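PDB 2QJ8: Mlr6093 protein from Mesorhizobium loti, which is probably a zinc-dependent hydrolase of the succinylglutamate desuccinylase/aspartoacylase family, thought to cleave linear amide or ester bonds. Local coordinates for residues 46-51 with 134-139; 129-134 with 196-201; 255-260 with 326-331. All blocks are in the same frame, centred on the assembly; numbering follows the deposited sequence. Where two conformers were deposited one is given.

Contact 1 (46-51 with 134-139)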
ATOM      1  N   PRO A  46     -35.060  -2.297 -10.323  1.00 27.84           N
ATOM      2  CA  PRO A  46     -33.931  -1.389 -10.499  1.00 27.03           C
ATOM      3  C   PRO A  46     -32.779  -1.933 -11.336  1.00 27.34           C
ATOM      4  O   PRO A  46     -32.579  -3.148 -11.391  1.00 27.27           O
ATOM      5  CB  PRO A  46     -33.466  -1.158  -9.062  1.00 27.80           C
ATOM      6  CG  PRO A  46     -34.669  -1.443  -8.252  1.00 26.83           C
ATOM      7  CD  PRO A  46     -35.288  -2.576  -8.896  1.00 27.36           C
ATOM      8  N   SER A  47     -32.049  -1.037 -11.999  1.00 26.88           N
ATOM      9  CA  SER A  47     -30.906  -1.411 -12.825  1.00 28.67           C
ATOM     10  C   SER A  47     -29.650  -0.778 -12.202  1.00 27.92           C
ATOM     11  O   SER A  47     -29.659   0.390 -11.834  1.00 31.27           O
ATOM     12  CB  SER A  47     -31.072  -0.924 -14.248  1.00 28.36           C
ATOM     13  OG  SER A  47     -31.290   0.469 -14.227  1.00 33.47           O
ATOM     14  N   LEU A  48     -28.576  -1.542 -12.156  1.00 26.87           N
ATOM     15  CA  LEU A  48     -27.333  -1.144 -11.508  1.00 24.87           C
ATOM     16  C   LEU A  48     -26.106  -1.700 -12.193  1.00 24.85           C
ATOM     17  O   LEU A  48     -26.078  -2.872 -12.549  1.00 24.19           O
ATOM     18  CB  LEU A  48     -27.338  -1.692 -10.065  1.00 25.48           C
ATOM     19  CG  LEU A  48     -26.084  -1.419  -9.202  1.00 25.95           C
ATOM     20  CD1 LEU A  48     -25.948   0.080  -8.907  1.00 22.49           C
ATOM     21  CD2 LEU A  48     -26.074  -2.250  -7.926  1.00 22.67           C
ATOM     22  N   LEU A  49     -25.091  -0.854 -12.372  1.00 23.66           N
ATOM     23  CA  LEU A  49     -23.787  -1.283 -12.817  1.00 24.49           C
ATOM     24  C   LEU A  49     -22.855  -1.105 -11.637  1.00 22.84           C
ATOM     25  O   LEU A  49     -22.854  -0.047 -11.024  1.00 22.81           O
ATOM     26  CB  LEU A  49     -23.256  -0.418 -13.957  1.00 24.42           C
ATOM     27  CG  LEU A  49     -21.806  -0.634 -14.406  1.00 27.56           C
ATOM     28  CD1 LEU A  49     -21.548  -2.070 -14.958  1.00 27.42           C
ATOM     29  CD2 LEU A  49     -21.503   0.430 -15.451  1.00 21.35           C
ATOM     30  N   ILE A  50     -22.042  -2.116 -11.365  1.00 23.73           N
ATOM     31  CA  ILE A  50     -20.982  -2.063 -10.372  1.00 22.80           C
ATOM     32  C   ILE A  50     -19.633  -2.246 -11.061  1.00 26.48           C
ATOM     33  O   ILE A  50     -19.378  -3.268 -11.718  1.00 25.99           O
ATOM     34  CB  ILE A  50     -21.134  -3.165  -9.275  1.00 22.57           C
ATOM     35  CG1 ILE A  50     -22.563  -3.191  -8.755  1.00 24.94           C
ATOM     36  CG2 ILE A  50     -20.093  -2.950  -8.151  1.00 21.90           C
ATOM     37  CD1 ILE A  50     -22.738  -4.048  -7.550  1.00 22.20           C
ATOM     38  N   THR A  51     -18.747  -1.270 -10.879  1.00 29.27           N
ATOM     39  CA  THR A  51     -17.430  -1.275 -11.480  1.00 29.41           C
ATOM     40  C   THR A  51     -16.306  -1.321 -10.415  1.00 29.72           C
ATOM     41  O   THR A  51     -16.437  -0.738  -9.342  1.00 27.25           O
ATOM     42  CB  THR A  51     -17.201  -0.055 -12.400  1.00 29.93           C
ATOM     43  OG1 THR A  51     -17.364   1.170 -11.681  1.00 30.27           O
ATOM     44  CG2 THR A  51     -18.140  -0.050 -13.597  1.00 25.16           C
ATOM     45  N   VAL A 134     -28.486   1.186 -17.426  1.00 27.94           N
ATOM     46  CA  VAL A 134     -28.537   1.345 -15.973  1.00 24.95           C
ATOM     47  C   VAL A 134     -28.901   2.761 -15.521  1.00 24.62           C
ATOM     48  O   VAL A 134     -28.623   3.729 -16.196  1.00 25.52           O
ATOM     49  CB  VAL A 134     -27.246   0.827 -15.279  1.00 25.91           C
ATOM     50  CG1 VAL A 134     -27.029  -0.663 -15.639  1.00 21.40           C
ATOM     51  CG2 VAL A 134     -26.017   1.677 -15.649  1.00 22.10           C
ATOM     52  N   ASP A 135     -29.576   2.846 -14.379  1.00 25.58           N
ATOM     53  CA  ASP A 135     -29.941   4.113 -13.758  1.00 26.91           C
ATOM     54  C   ASP A 135     -28.994   4.503 -12.618  1.00 24.35           C
ATOM     55  O   ASP A 135     -29.016   5.658 -12.190  1.00 26.58           O
ATOM     56  CB  ASP A 135     -31.353   4.031 -13.191  1.00 28.59           C
ATOM     57  CG  ASP A 135     -32.437   3.860 -14.283  1.00 32.85           C
ATOM     58  OD1 ASP A 135     -32.304   4.488 -15.353  1.00 35.71           O
ATOM     59  OD2 ASP A 135     -33.425   3.117 -14.047  1.00 37.07           O
ATOM     60  N   THR A 136     -28.195   3.557 -12.133  1.00 24.98           N
ATOM     61  CA  THR A 136     -27.342   3.736 -10.944  1.00 23.27           C
ATOM     62  C   THR A 136     -26.019   3.075 -11.255  1.00 24.22           C
ATOM     63  O   THR A 136     -25.983   2.021 -11.879  1.00 20.95           O
ATOM     64  CB  THR A 136     -28.026   3.117  -9.669  1.00 22.74           C
ATOM     65  OG1 THR A 136     -29.316   3.707  -9.485  1.00 28.78           O
ATOM     66  CG2 THR A 136     -27.210   3.328  -8.366  1.00 24.47           C
ATOM     67  N   VAL A 137     -24.926   3.758 -10.944  1.00 26.84           N
ATOM     68  CA  VAL A 137     -23.616   3.183 -11.080  1.00 25.10           C
ATOM     69  C   VAL A 137     -22.949   3.243  -9.712  1.00 24.64           C
ATOM     70  O   VAL A 137     -22.961   4.292  -9.057  1.00 22.36           O
ATOM     71  CB  VAL A 137     -22.715   3.886 -12.115  1.00 25.14           C
ATOM     72  CG1 VAL A 137     -21.352   3.215 -12.097  1.00 22.52           C
ATOM     73  CG2 VAL A 137     -23.323   3.847 -13.513  1.00 27.48           C
ATOM     74  N   LEU A 138     -22.399   2.110  -9.294  1.00 25.86           N
ATOM     75  CA  LEU A 138     -21.630   1.971  -8.065  1.00 26.97           C
ATOM     76  C   LEU A 138     -20.176   1.692  -8.456  1.00 27.28           C
ATOM     77  O   LEU A 138     -19.886   0.613  -8.986  1.00 27.69           O
ATOM     78  CB  LEU A 138     -22.182   0.839  -7.188  1.00 27.55           C
ATOM     79  CG  LEU A 138     -21.379   0.418  -5.932  1.00 26.57           C
ATOM     80  CD1 LEU A 138     -21.153   1.588  -4.938  1.00 24.40           C
ATOM     81  CD2 LEU A 138     -22.088  -0.729  -5.268  1.00 24.09           C
ATOM     82  N   ASP A 139     -19.273   2.644  -8.199  1.00 26.56           N
ATOM     83  CA  ASP A 139     -17.834   2.456  -8.476  1.00 28.90           C
ATOM     84  C   ASP A 139     -17.100   2.150  -7.171  1.00 31.39           C
ATOM     85  O   ASP A 139     -17.226   2.892  -6.199  1.00 30.26           O
ATOM     86  CB  ASP A 139     -17.258   3.682  -9.176  1.00 29.40           C
ATOM     87  CG  ASP A 139     -15.767   3.514  -9.597  1.00 37.77           C
ATOM     88  OD1 ASP A 139     -15.354   2.486 -10.195  1.00 31.44           O
ATOM     89  OD2 ASP A 139     -15.005   4.470  -9.351  1.00 39.50           O
TER
HETATM   90  O   HOH W   1     -33.421   1.734 -11.973  1.00 31.70           O
HETATM   91  O   HOH W   2     -31.246   1.748 -10.151  1.00 40.11           O
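Thr51 and Asp139 meet through their side chains in a parallel strand pair of the catalytic domain, and Ser47 meets Asp135 where strand 136-144 is about to begin. The axes of segments 47-51 and 136-139 come within 4.7 Å of each other. Leu49 is gripped through both its polar backbone atoms: its N donates to Thr136 O, and its O receives Leu138 N at 2.8 Å. Thr51 N then bonds to Leu138 O, completing the parallel pattern.

Thr51 carries OG1 between its backbone N and carbonyl carbon (chi1 58°), from where the hydroxyl reaches Asp139. Asp139 CG swings anti to the backbone N (chi1 -176°), bringing the carboxylate back toward the neighbouring strand. Thr51 OG1 donates to Asp139 OD1 at 2.8 Å, arriving on the anti side of that oxygen and somewhat out of the carboxylate plane (26°).

Near the start of the strands Asp135 N donates to Ser47 OG at 2.9 Å, a bent bond. One water joins Ser47 N to Asp135 OD2, and a second joins Ser47 O to Thr136 OG1, bridging the two segments where the pairing starts.

Between these polar pairs the side chains meet by apolar contact. Leu48 CD1 sits 3.5 Å from Thr136 CG2 as the two side chains cross, while Ile50 and Leu138 lie alongside each other, pointing the same way, with Ile50 CD1 4.1 Å from Leu138 CD2. Across the sheet, on the Leu49 and Val137 face, Val134 CG2 meets Leu49 CB at 3.9 Å.

The pair is interior to the sheet: strand 79-84 bonds along strand 47-52, strand 201-208 flanks strand 136-144, and helix 218-230 packs on Leu48 and Leu138 through Leu228 and Val224.

Contact 2 (129-134 with 196-201); sequences LLLPVV and HRQGKT
Lys200 leaves its backbone with CG anti to the carbonyl carbon (chi1 -70°) and then runs fully extended, a straight arm that carries NZ across to Leu131 and Val134. It joins two connections of the catalytic α/β domain: the short 3-10 turn 131-133, between helix 118-129 and strand 136-144, and the turn that leads from helix 190-197 into strand 201-208. Gly199, the first residue after that helix to leave helical geometry, has a positive phi (64°), a backbone shape that favours glycine.

The ammonium group comes in among carbonyl oxygens. NZ makes a weak hydrogen bond to Val134 O at 2.9 Å and lies 2.6 Å from Leu131 O. Its aliphatic stem shares in the contact, with CE 3.1 Å from Val134 O. From its own side of the contact, Gln198 OE1 accepts a hydrogen bond from NZ, so the amide and the turn face the same charge. A leucine in place of Lys200 would probably leave Val134 O and Gln198 OE1 without their shared donor and free the Gln198 amide to turn.

Leu131 directs its CB toward the other segment, and CB comes 4.2 Å from Gln198 OE1, a loose contact with the amide oxygen. Gln163, on helix 161-172, donates through NE2 to Lys200 O. The bond from Lys200 NZ to Gln198 OE1 is 2.9 Å long, and NZ approaches from above the amide plane, 40° out of it.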
ATOM      1  N   LEU A 129     -22.365   0.249 -24.385  1.00 28.49           N
ATOM      2  CA  LEU A 129     -23.005  -1.023 -24.040  1.00 29.70           C
ATOM      3  C   LEU A 129     -23.589  -1.204 -22.649  1.00 29.07           C
ATOM      4  O   LEU A 129     -24.507  -2.012 -22.482  1.00 31.35           O
ATOM      5  CB  LEU A 129     -22.012  -2.159 -24.307  1.00 27.86           C
ATOM      6  CG  LEU A 129     -21.718  -2.275 -25.811  1.00 30.88           C
ATOM      7  CD1 LEU A 129     -20.366  -2.802 -26.076  1.00 43.48           C
ATOM      8  CD2 LEU A 129     -22.822  -3.121 -26.466  1.00 32.20           C
ATOM      9  N   LEU A 130     -23.048  -0.520 -21.650  1.00 28.80           N
ATOM     10  CA  LEU A 130     -23.488  -0.749 -20.259  1.00 27.87           C
ATOM     11  C   LEU A 130     -24.219   0.433 -19.661  1.00 28.23           C
ATOM     12  O   LEU A 130     -25.292   0.256 -19.096  1.00 29.88           O
ATOM     13  CB  LEU A 130     -22.293  -1.138 -19.395  1.00 29.94           C
ATOM     14  CG  LEU A 130     -21.467  -2.366 -19.819  1.00 31.07           C
ATOM     15  CD1 LEU A 130     -20.328  -2.572 -18.787  1.00 24.32           C
ATOM     16  CD2 LEU A 130     -22.292  -3.644 -19.913  1.00 24.76           C
ATOM     17  N   LEU A 131     -23.690   1.636 -19.849  1.00 27.84           N
ATOM     18  CA  LEU A 131     -24.320   2.836 -19.292  1.00 28.36           C
ATOM     19  C   LEU A 131     -25.762   3.083 -19.705  1.00 27.24           C
ATOM     20  O   LEU A 131     -26.546   3.488 -18.857  1.00 28.71           O
ATOM     21  CB  LEU A 131     -23.472   4.088 -19.538  1.00 26.29           C
ATOM     22  CG  LEU A 131     -22.085   4.089 -18.909  1.00 30.09           C
ATOM     23  CD1 LEU A 131     -21.517   5.494 -19.050  1.00 29.45           C
ATOM     24  CD2 LEU A 131     -22.127   3.651 -17.458  1.00 29.47           C
ATOM     25  N   PRO A 132     -26.118   2.840 -20.992  1.00 29.96           N
ATOM     26  CA  PRO A 132     -27.509   3.100 -21.388  1.00 29.87           C
ATOM     27  C   PRO A 132     -28.594   2.196 -20.730  1.00 29.85           C
ATOM     28  O   PRO A 132     -29.752   2.603 -20.659  1.00 29.48           O
ATOM     29  CB  PRO A 132     -27.480   2.921 -22.908  1.00 30.97           C
ATOM     30  CG  PRO A 132     -26.022   3.078 -23.293  1.00 28.66           C
ATOM     31  CD  PRO A 132     -25.326   2.392 -22.157  1.00 30.04           C
ATOM     32  N   VAL A 133     -28.203   1.041 -20.205  1.00 27.44           N
ATOM     33  CA  VAL A 133     -29.130   0.130 -19.568  1.00 29.73           C
ATOM     34  C   VAL A 133     -29.201   0.230 -18.039  1.00 28.87           C
ATOM     35  O   VAL A 133     -29.929  -0.556 -17.420  1.00 28.19           O
ATOM     36  CB  VAL A 133     -28.877  -1.312 -20.037  1.00 30.48           C
ATOM     37  CG1 VAL A 133     -28.817  -1.319 -21.546  1.00 33.24           C
ATOM     38  CG2 VAL A 133     -27.589  -1.913 -19.446  1.00 30.53           C
ATOM     39  N   VAL A 134     -28.486   1.186 -17.426  1.00 27.94           N
ATOM     40  CA  VAL A 134     -28.537   1.345 -15.973  1.00 24.95           C
ATOM     41  C   VAL A 134     -28.901   2.761 -15.521  1.00 24.62           C
ATOM     42  O   VAL A 134     -28.623   3.729 -16.196  1.00 25.52           O
ATOM     43  CB  VAL A 134     -27.246   0.827 -15.279  1.00 25.91           C
ATOM     44  CG1 VAL A 134     -27.029  -0.663 -15.639  1.00 21.40           C
ATOM     45  CG2 VAL A 134     -26.017   1.677 -15.649  1.00 22.10           C
ATOM     46  N   HIS A 196     -23.999  14.769 -14.568  1.00 26.37           N
ATOM     47  CA  HIS A 196     -24.497  15.950 -15.253  1.00 28.05           C
ATOM     48  C   HIS A 196     -25.158  15.663 -16.589  1.00 28.26           C
ATOM     49  O   HIS A 196     -26.270  16.141 -16.841  1.00 29.43           O
ATOM     50  CB  HIS A 196     -23.414  17.027 -15.421  1.00 29.65           C
ATOM     51  CG  HIS A 196     -22.863  17.543 -14.128  1.00 32.67           C
ATOM     52  ND1 HIS A 196     -23.662  17.911 -13.065  1.00 36.70           N
ATOM     53  CD2 HIS A 196     -21.589  17.768 -13.734  1.00 30.20           C
ATOM     54  CE1 HIS A 196     -22.899  18.316 -12.066  1.00 36.12           C
ATOM     55  NE2 HIS A 196     -21.636  18.240 -12.446  1.00 31.87           N
ATOM     56  N   ARG A 197     -24.487  14.905 -17.442  1.00 27.26           N
ATOM     57  CA  ARG A 197     -25.025  14.622 -18.772  1.00 29.33           C
ATOM     58  C   ARG A 197     -26.238  13.677 -18.724  1.00 29.00           C
ATOM     59  O   ARG A 197     -27.225  13.943 -19.403  1.00 26.63           O
ATOM     60  CB  ARG A 197     -23.915  14.092 -19.683  1.00 31.22           C
ATOM     61  CG  ARG A 197     -24.317  13.561 -21.053  1.00 38.12           C
ATOM     62  CD  ARG A 197     -24.524  14.599 -22.057  1.00 47.27           C
ATOM     63  NE  ARG A 197     -23.260  15.224 -22.442  1.00 57.14           N
ATOM     64  CZ  ARG A 197     -23.095  16.034 -23.487  1.00 56.62           C
ATOM     65  NH1 ARG A 197     -24.106  16.329 -24.318  1.00 60.69           N
ATOM     66  NH2 ARG A 197     -21.888  16.546 -23.714  1.00 57.62           N
ATOM     67  N   GLN A 198     -26.164  12.606 -17.919  1.00 28.68           N
ATOM     68  CA  GLN A 198     -27.204  11.566 -17.868  1.00 28.99           C
ATOM     69  C   GLN A 198     -28.191  11.632 -16.708  1.00 29.01           C
ATOM     70  O   GLN A 198     -29.197  10.941 -16.746  1.00 30.69           O
ATOM     71  CB  GLN A 198     -26.566  10.181 -17.939  1.00 28.18           C
ATOM     72  CG  GLN A 198     -25.846   9.963 -19.250  1.00 30.04           C
ATOM     73  CD  GLN A 198     -25.254   8.599 -19.388  1.00 34.21           C
ATOM     74  OE1 GLN A 198     -25.540   7.674 -18.611  1.00 33.26           O
ATOM     75  NE2 GLN A 198     -24.418   8.455 -20.388  1.00 32.04           N
ATOM     76  N   GLY A 199     -27.910  12.432 -15.689  1.00 28.20           N
ATOM     77  CA  GLY A 199     -28.841  12.609 -14.589  1.00 29.23           C
ATOM     78  C   GLY A 199     -29.095  11.365 -13.782  1.00 32.14           C
ATOM     79  O   GLY A 199     -30.213  11.145 -13.309  1.00 36.16           O
ATOM     80  N   LYS A 200     -28.045  10.567 -13.607  1.00 32.15           N
ATOM     81  CA  LYS A 200     -28.094   9.305 -12.901  1.00 30.32           C
ATOM     82  C   LYS A 200     -27.495   9.388 -11.493  1.00 30.07           C
ATOM     83  O   LYS A 200     -26.885  10.410 -11.067  1.00 28.78           O
ATOM     84  CB  LYS A 200     -27.400   8.220 -13.764  1.00 30.08           C
ATOM     85  CG  LYS A 200     -28.230   7.866 -15.025  1.00 29.22           C
ATOM     86  CD  LYS A 200     -27.541   6.851 -15.952  1.00 34.03           C
ATOM     87  CE  LYS A 200     -28.377   6.617 -17.228  1.00 32.08           C
ATOM     88  NZ  LYS A 200     -27.673   5.697 -18.174  1.00 29.94           N
ATOM     89  N   THR A 201     -27.747   8.318 -10.746  1.00 30.57           N
ATOM     90  CA  THR A 201     -27.225   8.147  -9.383  1.00 28.89           C
ATOM     91  C   THR A 201     -25.850   7.529  -9.522  1.00 27.92           C
ATOM     92  O   THR A 201     -25.716   6.457 -10.081  1.00 27.01           O
ATOM     93  CB  THR A 201     -28.137   7.262  -8.561  1.00 29.17           C
ATOM     94  OG1 THR A 201     -29.396   7.918  -8.469  1.00 29.26           O
ATOM     95  CG2 THR A 201     -27.552   7.011  -7.123  1.00 22.73           C
TER

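Contact 3 (255-260 with 326-331)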
ATOM      1  N   THR A 255     -13.494  20.963   3.636  1.00 32.95           N
ATOM      2  CA  THR A 255     -13.326  22.241   2.899  1.00 34.77           C
ATOM      3  C   THR A 255     -11.827  22.448   2.706  1.00 36.08           C
ATOM      4  O   THR A 255     -11.030  21.709   3.293  1.00 35.90           O
ATOM      5  CB  THR A 255     -13.972  23.468   3.645  1.00 36.16           C
ATOM      6  OG1 THR A 255     -13.324  23.690   4.913  1.00 37.42           O
ATOM      7  CG2 THR A 255     -15.477  23.242   3.855  1.00 33.89           C
ATOM      8  N   SER A 256     -11.437  23.448   1.907  1.00 35.65           N
ATOM      9  CA  SER A 256     -10.004  23.676   1.591  1.00 35.99           C
ATOM     10  C   SER A 256      -9.050  23.769   2.778  1.00 33.28           C
ATOM     11  O   SER A 256      -7.967  23.201   2.714  1.00 35.23           O
ATOM     12  CB  SER A 256      -9.811  24.863   0.653  1.00 38.96           C
ATOM     13  OG  SER A 256     -10.104  24.432  -0.664  1.00 47.40           O
ATOM     14  N   SER A 257      -9.471  24.385   3.879  1.00 31.28           N
ATOM     15  CA  SER A 257      -8.617  24.458   5.082  1.00 33.17           C
ATOM     16  C   SER A 257      -8.343  23.073   5.776  1.00 32.81           C
ATOM     17  O   SER A 257      -7.430  22.962   6.607  1.00 30.05           O
ATOM     18  CB  SER A 257      -9.186  25.453   6.080  1.00 33.08           C
ATOM     19  OG  SER A 257     -10.460  25.062   6.512  1.00 39.71           O
ATOM     20  N   ASP A 258      -9.143  22.057   5.420  1.00 31.41           N
ATOM     21  CA  ASP A 258      -9.034  20.711   5.933  1.00 32.17           C
ATOM     22  C   ASP A 258      -8.119  19.819   5.097  1.00 32.53           C
ATOM     23  O   ASP A 258      -7.852  18.687   5.500  1.00 31.37           O
ATOM     24  CB  ASP A 258     -10.410  20.044   5.944  1.00 29.77           C
ATOM     25  CG  ASP A 258     -11.403  20.711   6.839  1.00 33.59           C
ATOM     26  OD1 ASP A 258     -11.067  20.964   8.002  1.00 33.67           O
ATOM     27  OD2 ASP A 258     -12.564  20.896   6.404  1.00 38.97           O
ATOM     28  N   GLN A 259      -7.692  20.298   3.925  1.00 32.80           N
ATOM     29  CA  GLN A 259      -6.822  19.552   3.028  1.00 33.47           C
ATOM     30  C   GLN A 259      -5.407  20.017   3.293  1.00 33.17           C
ATOM     31  O   GLN A 259      -4.986  21.049   2.791  1.00 33.80           O
ATOM     32  CB  GLN A 259      -7.213  19.803   1.569  1.00 33.32           C
ATOM     33  CG  GLN A 259      -8.617  19.306   1.222  1.00 36.27           C
ATOM     34  CD  GLN A 259      -9.107  19.868  -0.087  1.00 38.40           C
ATOM     35  OE1 GLN A 259     -10.227  20.344  -0.178  1.00 43.98           O
ATOM     36  NE2 GLN A 259      -8.244  19.875  -1.090  1.00 44.32           N
ATOM     37  N   LEU A 260      -4.674  19.257   4.100  1.00 31.38           N
ATOM     38  CA  LEU A 260      -3.334  19.645   4.493  1.00 29.47           C
ATOM     39  C   LEU A 260      -2.304  19.204   3.417  1.00 29.87           C
ATOM     40  O   LEU A 260      -2.338  18.079   2.918  1.00 28.36           O
ATOM     41  CB  LEU A 260      -3.021  19.097   5.892  1.00 29.70           C
ATOM     42  CG  LEU A 260      -4.022  19.448   7.001  1.00 29.71           C
ATOM     43  CD1 LEU A 260      -3.578  18.782   8.276  1.00 31.65           C
ATOM     44  CD2 LEU A 260      -4.134  20.951   7.220  1.00 33.04           C
ATOM     45  N   LEU A 326      -8.807  16.144   6.431  1.00 24.45           N
ATOM     46  CA  LEU A 326      -9.522  16.254   7.686  1.00 26.33           C
ATOM     47  C   LEU A 326     -10.966  16.588   7.304  1.00 26.54           C
ATOM     48  O   LEU A 326     -11.230  17.050   6.197  1.00 26.24           O
ATOM     49  CB  LEU A 326      -8.877  17.326   8.578  1.00 25.44           C
ATOM     50  CG  LEU A 326      -7.638  16.960   9.414  1.00 29.49           C
ATOM     51  CD1 LEU A 326      -6.735  15.905   8.824  1.00 23.96           C
ATOM     52  CD2 LEU A 326      -6.835  18.208   9.818  1.00 27.57           C
ATOM     53  N   ALA A 327     -11.895  16.264   8.187  1.00 26.43           N
ATOM     54  CA  ALA A 327     -13.308  16.525   7.957  1.00 27.05           C
ATOM     55  C   ALA A 327     -13.973  16.930   9.255  1.00 26.60           C
ATOM     56  O   ALA A 327     -13.512  16.573  10.351  1.00 27.62           O
ATOM     57  CB  ALA A 327     -13.980  15.298   7.368  1.00 25.69           C
ATOM     58  N   ARG A 328     -15.061  17.671   9.124  1.00 25.62           N
ATOM     59  CA  ARG A 328     -15.815  18.139  10.261  1.00 28.27           C
ATOM     60  C   ARG A 328     -17.249  17.744  10.130  1.00 26.18           C
ATOM     61  O   ARG A 328     -17.746  17.684   9.028  1.00 24.23           O
ATOM     62  CB  ARG A 328     -15.751  19.645  10.312  1.00 29.90           C
ATOM     63  CG  ARG A 328     -14.357  20.168  10.406  1.00 32.20           C
ATOM     64  CD  ARG A 328     -14.408  21.658  10.477  1.00 39.11           C
ATOM     65  NE  ARG A 328     -13.413  22.257   9.613  1.00 43.09           N
ATOM     66  CZ  ARG A 328     -13.303  23.565   9.374  1.00 52.22           C
ATOM     67  NH1 ARG A 328     -14.118  24.453   9.965  1.00 51.70           N
ATOM     68  NH2 ARG A 328     -12.339  23.992   8.552  1.00 52.08           N
ATOM     69  N   PRO A 329     -17.944  17.538  11.264  1.00 28.30           N
ATOM     70  CA  PRO A 329     -19.351  17.145  11.158  1.00 30.96           C
ATOM     71  C   PRO A 329     -20.225  18.242  10.528  1.00 30.91           C
ATOM     72  O   PRO A 329     -19.991  19.426  10.761  1.00 28.60           O
ATOM     73  CB  PRO A 329     -19.754  16.907  12.609  1.00 31.03           C
ATOM     74  CG  PRO A 329     -18.829  17.731  13.382  1.00 35.85           C
ATOM     75  CD  PRO A 329     -17.539  17.707  12.667  1.00 28.60           C
ATOM     76  N   LEU A 330     -21.170  17.820   9.693  1.00 33.15           N
ATOM     77  CA  LEU A 330     -22.080  18.717   9.008  0.50 33.22           C
ATOM     78  C   LEU A 330     -22.969  19.398  10.064  1.00 36.85           C
ATOM     79  O   LEU A 330     -23.280  18.790  11.092  1.00 37.28           O
ATOM     80  CB  LEU A 330     -22.888  17.890   7.980  0.50 33.52           C
ATOM     81  CG  LEU A 330     -23.805  18.521   6.935  0.50 29.83           C
ATOM     82  CD1 LEU A 330     -23.025  19.411   6.002  0.50 24.25           C
ATOM     83  CD2 LEU A 330     -24.530  17.439   6.148  0.50 31.00           C
ATOM     84  N   ALA A 331     -23.340  20.662   9.809  1.00 39.37           N
ATOM     85  CA  ALA A 331     -24.218  21.419  10.705  1.00 41.19           C
ATOM     86  C   ALA A 331     -25.527  20.639  10.880  1.00 41.94           C
ATOM     87  O   ALA A 331     -26.095  20.141   9.902  1.00 40.56           O
ATOM     88  CB  ALA A 331     -24.497  22.804  10.155  1.00 40.80           C
TER
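A 3-10 turn, 256-258, interrupts the long strand 250-261 where it pairs antiparallel with strand 322-329, and Asp258 at the end of that turn meets Leu326 and Arg328 of the partner strand. Leu326 N donates to Asp258 O at 2.9 Å, a nearly straight bond that holds the turn against the strand.

The Asp258 carboxylate works in two directions. OD1 offers its syn lone pair to Arg328 NE at 3.1 Å, forming a salt bridge, with a weak hydrogen bond from Arg328 NH2 to the same oxygen. OD1 lies in the guanidinium plane, yet the carboxylate plane stands almost perpendicular to it (89°), so this is not the flat, two-oxygen pairing. Arg328 gets there by a bend at chi3 (-136°) that presents the guanidinium edge to Asp258 OD1. OD2 faces back into its own turn: Thr255 N reaches its anti lone pair at 2.9 Å, and Thr255 OG1 comes from above the carboxylate plane.

Ser257 OG lies at the guanidinium edge, 3.0 Å from Arg328 NH2, but the angle is too poor for a hydrogen bond. Beyond the turn, Leu260 CD1 packs on Leu326 CD2 at 3.6 Å. The loop residue Ser304 touches both Asp258 and Arg328.

With two donors on OD2 and the guanidinium on OD1, the buried carboxylate is held against rotation from both ends, and these partners would be expected to favour its charged form.

How the contacts relate
Contacts 1 and 2 form one continuous patch in the catalytic domain, their centres 8 Å apart and Val134 common to both. Their segments alternate along the chain: 46-51, then 129-134 running straight into 134-139, then 196-201. Thr201 opens strand 201-208 beside strand 136-144, with probable backbone bonds to Asp135 and Val137, so contact 2 joins the loops leading into strands 136-144 and 201-208, the first of which contact 1 pairs with strand 47-52. Contact 3 comes later, its centre 29 Å from that of contact 1 and 31 Å from that of contact 2. The chain between its two segments holds strands and no helix, unlike the catalytic domain, where helices lie between the strands.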